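Local coordinates for protein mitochondrial enolase superfamily member 1 (Homo sapiens, PDB 4A35) that catalyses the magnesium-dependent dehydration of L-fuconate to 2-keto-3-deoxy-L-fuconate, a step in the breakdown of L-fucose, at residues V65-V77 with V111-V123. Sequence-based numbering, arbitrary orientation.
Sequences VVVCAVNALAHHV and VVHLATAAVLNAV
Leu73 CD1 comes up against a flat group on the other helix, the carbonyl of Val112, whose two faces are taken by Thr116: its N approaches from one face and its OG1 from the other, OG1 bonding Val112 O at 2.8 Å and tilted 33° from the carbonyl plane. The imidazoles of His75 and His76 cover each other within 65-77 and do not touch the other helix: His75 CE1 lies over one face of His76 and His76 CG over one face of His75, both displaced toward the rim. His76 NE2 bonds Asp99; in the plane of the His75 ring, Ala72 O lies at the edge. Thr116 suits its buried place because its hydroxyl, set beside its own backbone N (chi1 -63°), is satisfied within the helix, and Leu73 CD1 can rest on OG1 at 3.6 Å, the two side chains crossing at about a right angle.

Small residues at the crossing let the axes of segments 65-73 and 111-123 approach to 8.3 Å, at a signed crossing angle of -64°. Ala115 is a knob in the hole formed by Val66, Ala69, Val70 and Leu73, its CB 3.6 Å from Ala69 CB; a methyl group fits where the CA atoms of Val70 and Ala115 are only 4.9 Å apart. Around this point branched valines, compact and rigid, fill the flanks. Val111 CG1 also meets Ala69 CB, Val65 crosses Val111, and Val70 CG1 slides past Val119 CG2 at 3.8 Å. Farther along, Val77 and Val123 meet tip to tip through their CG2 methyls.

Val66, Leu114 and Ala118 also rest on Thr56 of strand 52-58, and Val65 packs on Val111 of the second subunit. Helices crossing against a three-stranded antiparallel sheet, here with helix 89-97 alongside, are characteristic of the N-terminal capping domain of the mandelate racemase/muconate lactonizing enzyme family.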
loop_
_atom_site.group_PDB
_atom_site.type_symbol
_atom_site.label_atom_id
_atom_site.label_comp_id
_atom_site.label_asym_id
_atom_site.label_seq_id
_atom_site.Cartn_x
_atom_site.Cartn_y
_atom_site.Cartn_z
ATOM N N VAL A 65 -10.577 -8.324 7.496
ATOM C CA VAL A 65 -10.484 -7.609 6.207
ATOM C C VAL A 65 -9.638 -8.442 5.202
ATOM O O VAL A 65 -9.979 -8.576 3.990
ATOM C CB VAL A 65 -9.952 -6.153 6.413
ATOM C CG1 VAL A 65 -9.940 -5.404 5.090
ATOM C CG2 VAL A 65 -10.766 -5.394 7.469
ATOM N N VAL A 66 -8.523 -8.995 5.696
ATOM C CA VAL A 66 -7.639 -9.898 4.925
ATOM C C VAL A 66 -8.453 -11.149 4.477
ATOM O O VAL A 66 -8.419 -11.531 3.291
ATOM C CB VAL A 66 -6.350 -10.262 5.713
ATOM C CG1 VAL A 66 -5.510 -11.265 4.944
ATOM C CG2 VAL A 66 -5.529 -8.998 6.047
ATOM N N VAL A 67 -9.185 -11.792 5.422
ATOM C CA VAL A 67 -10.057 -12.937 5.126
ATOM C C VAL A 67 -11.014 -12.555 3.964
ATOM O O VAL A 67 -11.130 -13.302 2.998
ATOM C CB VAL A 67 -10.814 -13.435 6.403
ATOM C CG1 VAL A 67 -11.940 -14.411 6.035
ATOM C CG2 VAL A 67 -9.824 -14.089 7.370
ATOM N N CYS A 68 -11.639 -11.361 4.028
ATOM C CA CYS A 68 -12.523 -10.869 2.970
ATOM C C CYS A 68 -11.816 -10.827 1.596
ATOM O O CYS A 68 -12.376 -11.238 0.568
ATOM C CB CYS A 68 -13.038 -9.479 3.337
ATOM S SG CYS A 68 -14.434 -8.949 2.323
ATOM N N ALA A 69 -10.579 -10.335 1.603
ATOM C CA ALA A 69 -9.810 -10.187 0.367
ATOM C C ALA A 69 -9.355 -11.574 -0.145
ATOM O O ALA A 69 -9.320 -11.765 -1.375
ATOM C CB ALA A 69 -8.610 -9.269 0.608
ATOM N N VAL A 70 -9.082 -12.545 0.766
ATOM C CA VAL A 70 -8.767 -13.921 0.337
ATOM C C VAL A 70 -10.029 -14.461 -0.432
ATOM O O VAL A 70 -9.901 -15.012 -1.531
ATOM C CB VAL A 70 -8.319 -14.867 1.486
ATOM C CG1 VAL A 70 -8.257 -16.344 0.973
ATOM C CG2 VAL A 70 -6.943 -14.424 2.034
ATOM N N ASN A 71 -11.238 -14.272 0.137
ATOM C CA ASN A 71 -12.500 -14.672 -0.514
ATOM C C ASN A 71 -12.664 -14.017 -1.898
ATOM O O ASN A 71 -13.137 -14.694 -2.821
ATOM C CB ASN A 71 -13.717 -14.391 0.407
ATOM C CG ASN A 71 -13.751 -15.393 1.556
ATOM O OD1 ASN A 71 -13.383 -16.565 1.378
ATOM N ND2 ASN A 71 -14.216 -14.990 2.743
ATOM N N ALA A 72 -12.228 -12.732 -2.068
ATOM C CA ALA A 72 -12.277 -12.037 -3.367
ATOM C C ALA A 72 -11.321 -12.665 -4.370
ATOM O O ALA A 72 -11.598 -12.647 -5.577
ATOM C CB ALA A 72 -11.965 -10.538 -3.184
ATOM N N LEU A 73 -10.194 -13.214 -3.895
ATOM C CA LEU A 73 -9.226 -13.811 -4.817
ATOM C C LEU A 73 -9.495 -15.267 -5.138
ATOM O O LEU A 73 -8.955 -15.783 -6.126
ATOM C CB LEU A 73 -7.811 -13.723 -4.198
ATOM C CG LEU A 73 -7.191 -12.320 -4.155
ATOM C CD1 LEU A 73 -6.033 -12.266 -3.144
ATOM C CD2 LEU A 73 -6.787 -11.848 -5.550
ATOM N N ALA A 74 -10.265 -15.948 -4.273
ATOM C CA ALA A 74 -10.492 -17.410 -4.344
ATOM C C ALA A 74 -10.889 -17.946 -5.742
ATOM O O ALA A 74 -10.400 -19.020 -6.131
ATOM C CB ALA A 74 -11.531 -17.852 -3.314
ATOM N N HIS A 75 -11.754 -17.219 -6.494
ATOM C CA HIS A 75 -12.218 -17.700 -7.818
ATOM C C HIS A 75 -11.012 -17.912 -8.824
ATOM O O HIS A 75 -11.131 -18.723 -9.758
ATOM C CB HIS A 75 -13.277 -16.762 -8.403
ATOM C CG HIS A 75 -12.701 -15.438 -8.835
ATOM N ND1 HIS A 75 -12.365 -15.197 -10.156
ATOM C CD2 HIS A 75 -12.412 -14.335 -8.104
ATOM C CE1 HIS A 75 -11.889 -13.952 -10.189
ATOM N NE2 HIS A 75 -11.913 -13.389 -8.991
ATOM N N HIS A 76 -9.870 -17.196 -8.613
ATOM C CA HIS A 76 -8.647 -17.346 -9.452
ATOM C C HIS A 76 -7.945 -18.687 -9.234
ATOM O O HIS A 76 -7.254 -19.148 -10.142
ATOM C CB HIS A 76 -7.599 -16.235 -9.197
ATOM C CG HIS A 76 -7.992 -14.865 -9.686
ATOM N ND1 HIS A 76 -8.368 -14.638 -11.011
ATOM C CD2 HIS A 76 -8.121 -13.707 -8.995
ATOM C CE1 HIS A 76 -8.670 -13.340 -11.077
ATOM N NE2 HIS A 76 -8.475 -12.737 -9.902
ATOM N N VAL A 77 -8.098 -19.311 -8.042
ATOM C CA VAL A 77 -7.395 -20.569 -7.771
ATOM C C VAL A 77 -8.362 -21.760 -7.855
ATOM O O VAL A 77 -7.933 -22.857 -8.197
ATOM C CB VAL A 77 -6.615 -20.500 -6.408
ATOM C CG1 VAL A 77 -7.545 -20.553 -5.199
ATOM C CG2 VAL A 77 -5.513 -21.561 -6.315
ATOM N N VAL A 111 -3.879 -4.762 2.212
ATOM C CA VAL A 111 -4.758 -5.934 2.396
ATOM C C VAL A 111 -4.713 -6.891 1.212
ATOM O O VAL A 111 -4.539 -8.115 1.399
ATOM C CB VAL A 111 -6.207 -5.504 2.694
ATOM C CG1 VAL A 111 -7.181 -6.682 2.495
ATOM C CG2 VAL A 111 -6.293 -4.958 4.124
ATOM N N VAL A 112 -4.840 -6.349 0.012
ATOM C CA VAL A 112 -4.962 -7.216 -1.179
ATOM C C VAL A 112 -3.656 -8.041 -1.382
ATOM O O VAL A 112 -3.751 -9.216 -1.748
ATOM C CB VAL A 112 -5.377 -6.425 -2.462
ATOM C CG1 VAL A 112 -4.237 -5.539 -2.978
ATOM C CG2 VAL A 112 -5.905 -7.378 -3.557
ATOM N N HIS A 113 -2.498 -7.458 -1.050
ATOM C CA HIS A 113 -1.217 -8.180 -1.208
ATOM C C HIS A 113 -1.008 -9.196 -0.082
ATOM O O HIS A 113 -0.483 -10.303 -0.328
ATOM C CB HIS A 113 -0.044 -7.219 -1.331
ATOM C CG HIS A 113 1.009 -7.703 -2.291
ATOM N ND1 HIS A 113 0.683 -8.123 -3.571
ATOM C CD2 HIS A 113 2.362 -7.669 -2.170
ATOM C CE1 HIS A 113 1.832 -8.471 -4.130
ATOM N NE2 HIS A 113 2.873 -8.148 -3.344
ATOM N N LEU A 114 -1.407 -8.845 1.160
ATOM C CA LEU A 114 -1.371 -9.810 2.276
ATOM C C LEU A 114 -2.229 -11.042 1.934
ATOM O O LEU A 114 -1.758 -12.193 2.065
ATOM C CB LEU A 114 -1.908 -9.139 3.553
ATOM C CG LEU A 114 -1.033 -7.971 4.098
ATOM C CD1 LEU A 114 -1.610 -7.469 5.390
ATOM C CD2 LEU A 114 0.422 -8.453 4.404
ATOM N N ALA A 115 -3.443 -10.802 1.386
ATOM C CA ALA A 115 -4.313 -11.877 0.972
ATOM C C ALA A 115 -3.675 -12.703 -0.152
ATOM O O ALA A 115 -3.759 -13.923 -0.145
ATOM C CB ALA A 115 -5.673 -11.327 0.529
ATOM N N THR A 116 -3.080 -12.025 -1.148
ATOM C CA THR A 116 -2.384 -12.696 -2.246
ATOM C C THR A 116 -1.251 -13.603 -1.687
ATOM O O THR A 116 -1.111 -14.783 -2.122
ATOM C CB THR A 116 -1.775 -11.653 -3.234
ATOM O OG1 THR A 116 -2.826 -10.883 -3.830
ATOM C CG2 THR A 116 -0.922 -12.320 -4.318
ATOM N N ALA A 117 -0.492 -13.095 -0.677
ATOM C CA ALA A 117 0.606 -13.882 -0.096
ATOM C C ALA A 117 0.051 -15.148 0.592
ATOM O O ALA A 117 0.615 -16.230 0.395
ATOM C CB ALA A 117 1.429 -13.050 0.923
ATOM N N ALA A 118 -1.106 -15.040 1.249
ATOM C CA ALA A 118 -1.725 -16.182 1.942
ATOM C C ALA A 118 -2.149 -17.282 0.948
ATOM O O ALA A 118 -1.871 -18.467 1.180
ATOM C CB ALA A 118 -2.926 -15.709 2.775
ATOM N N VAL A 119 -2.753 -16.876 -0.184
ATOM C CA VAL A 119 -3.203 -17.809 -1.238
ATOM C C VAL A 119 -1.976 -18.459 -1.884
ATOM O O VAL A 119 -1.912 -19.705 -2.008
ATOM C CB VAL A 119 -4.103 -17.073 -2.266
ATOM C CG1 VAL A 119 -4.337 -17.909 -3.518
ATOM C CG2 VAL A 119 -5.446 -16.657 -1.622
ATOM N N LEU A 120 -1.022 -17.613 -2.332
ATOM C CA LEU A 120 0.212 -18.142 -2.972
ATOM C C LEU A 120 1.018 -19.063 -2.016
ATOM O O LEU A 120 1.551 -20.101 -2.480
ATOM C CB LEU A 120 1.074 -16.976 -3.473
ATOM C CG LEU A 120 0.598 -16.286 -4.765
ATOM C CD1 LEU A 120 1.455 -15.032 -5.103
ATOM C CD2 LEU A 120 0.654 -17.253 -5.964
ATOM N N ASN A 121 1.083 -18.746 -0.689
ATOM C CA ASN A 121 1.745 -19.603 0.297
ATOM C C ASN A 121 1.114 -20.990 0.312
ATOM O O ASN A 121 1.834 -21.959 0.425
ATOM C CB ASN A 121 1.740 -18.999 1.732
ATOM C CG ASN A 121 2.722 -17.822 1.866
ATOM O OD1 ASN A 121 3.633 -17.659 1.047
ATOM N ND2 ASN A 121 2.591 -16.995 2.910
ATOM N N ALA A 122 -0.258 -21.074 0.244
ATOM C CA ALA A 122 -0.960 -22.350 0.230
ATOM C C ALA A 122 -0.616 -23.149 -1.074
ATOM O O ALA A 122 -0.416 -24.364 -1.036
ATOM C CB ALA A 122 -2.477 -22.110 0.378
ATOM N N VAL A 123 -0.438 -22.454 -2.205
ATOM C CA VAL A 123 -0.098 -23.153 -3.457
ATOM C C VAL A 123 1.349 -23.710 -3.387
ATOM O O VAL A 123 1.581 -24.854 -3.772
ATOM C CB VAL A 123 -0.314 -22.216 -4.694
ATOM C CG1 VAL A 123 0.176 -22.874 -5.981
ATOM C CG2 VAL A 123 -1.800 -21.821 -4.843
#